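Local atomic coordinates of encapsulated ferritin (PDB entry 5N5F), a protein that oxidises ferrous to ferric iron as a ferritin-like ferroxidase packed as cargo inside an encapsulin nanocompartment, where the iron is then stored as mineral. Residues B[22-27]-B[70-75]. Sequence-based numbering, arbitrary orientation.
Sequences HRALVT and EWIRRR
A24 meets W71 and I72 at once, its methyl CB lying 3.8 Å from I72 CG1 and 3.9 Å from W71 CZ3, obliquely to the indole. Its small side chain points toward the partner helix, so the CA atoms of A24 and I72 can come within 7.0 Å, although the two segment axes stay 10.3 Å apart. Beside it L25, a buried branched residue, presents its methyl CD2 to the terminal methyl CD1 of I72 at 3.8 Å, the two chains crossing at about a right angle. I72 reaches both residues because CG1 stands anti to its carbonyl carbon (chi1 -66°) and the extended chain carries CD1 on to L25. W71 supplies a broad ring whose six-membered rim meets A24, while its NE1 hydrogen-bonds E47 of a third subunit, a glutamate that also forms a salt bridge with R75. M21 touches both W71 and I72, and F79 of helix 77-86 also packs on I72.

Behind this apolar seam, on the far side of helix 48-75, E70, R73 and R74 form a salt-bridge network: R73 grips the E70 carboxylate side-on, with NE 3.1 Å from E70 OE1 and NH2 bonded to OE2. R74 NE adds a 2.8 Å bond to E70 OE2 on the anti side. Backbone nitrogens of F88 and T89 of a second subunit also hydrogen-bond to this carboxylate, suiting a buried acid.

The segments run roughly antiparallel, 146° between their directions, joining helices 16-44 and 48-75 into the helical hairpin of the EncFtn fold of this N-terminal domain, which crystallises as a decameric ring.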
loop_
_atom_site.group_PDB
_atom_site.type_symbol
_atom_site.label_atom_id
_atom_site.label_comp_id
_atom_site.label_asym_id
_atom_site.label_seq_id
_atom_site.Cartn_x
_atom_site.Cartn_y
_atom_site.Cartn_z
ATOM N N HIS B 22 -16.605 7.125 13.199
ATOM C CA HIS B 22 -15.531 6.530 12.410
ATOM C C HIS B 22 -15.763 5.035 12.222
ATOM O O HIS B 22 -15.713 4.522 11.098
ATOM C CB HIS B 22 -14.186 6.801 13.089
ATOM C CG HIS B 22 -13.075 5.915 12.617
ATOM N ND1 HIS B 22 -12.537 6.005 11.351
ATOM C CD2 HIS B 22 -12.399 4.920 13.242
ATOM C CE1 HIS B 22 -11.578 5.106 11.218
ATOM N NE2 HIS B 22 -11.475 4.433 12.350
ATOM N N ARG B 23 -16.034 4.320 13.317
ATOM C CA ARG B 23 -16.281 2.885 13.220
ATOM C C ARG B 23 -17.432 2.587 12.268
ATOM O O ARG B 23 -17.366 1.638 11.480
ATOM C CB ARG B 23 -16.564 2.305 14.607
ATOM C CG ARG B 23 -15.390 2.421 15.566
ATOM C CD ARG B 23 -15.683 1.795 16.921
ATOM N NE ARG B 23 -14.522 1.877 17.802
ATOM C CZ ARG B 23 -14.312 2.827 18.713
ATOM N NH1 ARG B 23 -15.191 3.799 18.899
ATOM N NH2 ARG B 23 -13.209 2.796 19.450
ATOM N N ALA B 24 -18.493 3.395 12.314
ATOM C CA ALA B 24 -19.630 3.149 11.434
ATOM C C ALA B 24 -19.295 3.493 9.988
ATOM O O ALA B 24 -19.665 2.753 9.069
ATOM C CB ALA B 24 -20.843 3.945 11.911
ATOM N N LEU B 25 -18.593 4.606 9.762
ATOM C CA LEU B 25 -18.268 5.004 8.395
ATOM C C LEU B 25 -17.329 4.002 7.727
ATOM O O LEU B 25 -17.482 3.700 6.538
ATOM C CB LEU B 25 -17.662 6.411 8.388
ATOM C CG LEU B 25 -18.663 7.556 8.591
ATOM C CD1 LEU B 25 -17.950 8.892 8.826
ATOM C CD2 LEU B 25 -19.593 7.661 7.393
ATOM N N VAL B 26 -16.351 3.468 8.461
ATOM C CA VAL B 26 -15.471 2.482 7.839
ATOM C C VAL B 26 -16.242 1.207 7.532
ATOM O O VAL B 26 -15.978 0.543 6.520
ATOM C CB VAL B 26 -14.236 2.201 8.717
ATOM C CG1 VAL B 26 -13.432 3.478 8.920
ATOM C CG2 VAL B 26 -14.627 1.583 10.054
ATOM N N THR B 27 -17.216 0.852 8.376
ATOM C CA THR B 27 -18.020 -0.337 8.116
ATOM C C THR B 27 -18.888 -0.144 6.881
ATOM O O THR B 27 -18.952 -1.020 6.008
ATOM C CB THR B 27 -18.881 -0.668 9.338
ATOM O OG1 THR B 27 -18.039 -0.869 10.481
ATOM C CG2 THR B 27 -19.700 -1.935 9.097
ATOM N N GLU B 70 -28.517 3.912 8.368
ATOM C CA GLU B 70 -29.600 4.360 9.233
ATOM C C GLU B 70 -29.091 4.669 10.635
ATOM O O GLU B 70 -29.558 5.616 11.277
ATOM C CB GLU B 70 -30.709 3.309 9.281
ATOM C CG GLU B 70 -31.848 3.625 10.259
ATOM C CD GLU B 70 -32.596 4.904 9.925
ATOM O OE1 GLU B 70 -32.310 5.514 8.873
ATOM O OE2 GLU B 70 -33.477 5.303 10.720
ATOM N N TRP B 71 -28.137 3.880 11.134
ATOM C CA TRP B 71 -27.539 4.205 12.424
ATOM C C TRP B 71 -26.840 5.558 12.366
ATOM O O TRP B 71 -26.991 6.385 13.273
ATOM C CB TRP B 71 -26.561 3.114 12.848
ATOM C CG TRP B 71 -26.015 3.327 14.222
ATOM C CD1 TRP B 71 -26.471 2.768 15.379
ATOM C CD2 TRP B 71 -24.912 4.166 14.589
ATOM N NE1 TRP B 71 -25.719 3.203 16.443
ATOM C CE2 TRP B 71 -24.758 4.066 15.985
ATOM C CE3 TRP B 71 -24.040 4.991 13.871
ATOM C CZ2 TRP B 71 -23.766 4.756 16.677
ATOM C CZ3 TRP B 71 -23.058 5.678 14.561
ATOM C CH2 TRP B 71 -22.929 5.555 15.950
ATOM N N ILE B 72 -26.080 5.803 11.297
ATOM C CA ILE B 72 -25.432 7.099 11.120
ATOM C C ILE B 72 -26.470 8.214 11.078
ATOM O O ILE B 72 -26.294 9.268 11.701
ATOM C CB ILE B 72 -24.566 7.081 9.847
ATOM C CG1 ILE B 72 -23.396 6.108 10.025
ATOM C CG2 ILE B 72 -24.056 8.482 9.508
ATOM C CD1 ILE B 72 -22.602 5.876 8.772
ATOM N N ARG B 73 -27.565 8.005 10.342
ATOM C CA ARG B 73 -28.548 9.071 10.166
ATOM C C ARG B 73 -29.172 9.477 11.493
ATOM O O ARG B 73 -29.474 10.656 11.712
ATOM C CB ARG B 73 -29.640 8.636 9.191
ATOM C CG ARG B 73 -30.619 9.759 8.835
ATOM C CD ARG B 73 -31.925 9.218 8.284
ATOM N NE ARG B 73 -32.697 8.523 9.309
ATOM C CZ ARG B 73 -33.538 9.114 10.154
ATOM N NH1 ARG B 73 -33.727 10.425 10.113
ATOM N NH2 ARG B 73 -34.188 8.386 11.051
ATOM N N ARG B 74 -29.396 8.513 12.385
ATOM C CA ARG B 74 -30.044 8.810 13.654
ATOM C C ARG B 74 -29.164 9.615 14.602
ATOM O O ARG B 74 -29.684 10.164 15.580
ATOM C CB ARG B 74 -30.479 7.506 14.326
ATOM C CG ARG B 74 -31.569 6.772 13.564
ATOM C CD ARG B 74 -31.889 5.422 14.193
ATOM N NE ARG B 74 -32.900 4.705 13.423
ATOM C CZ ARG B 74 -33.532 3.613 13.844
ATOM N NH1 ARG B 74 -33.262 3.100 15.038
ATOM N NH2 ARG B 74 -34.436 3.037 13.068
ATOM N N ARG B 75 -27.861 9.719 14.334
ATOM C CA ARG B 75 -26.944 10.431 15.217
ATOM C C ARG B 75 -26.190 11.547 14.502
ATOM O O ARG B 75 -25.322 12.184 15.111
ATOM C CB ARG B 75 -25.955 9.449 15.849
ATOM C CG ARG B 75 -26.598 8.510 16.852
ATOM C CD ARG B 75 -25.675 7.368 17.203
ATOM N NE ARG B 75 -26.284 6.463 18.172
ATOM C CZ ARG B 75 -27.226 5.572 17.876
ATOM N NH1 ARG B 75 -27.679 5.460 16.633
ATOM N NH2 ARG B 75 -27.720 4.793 18.826
#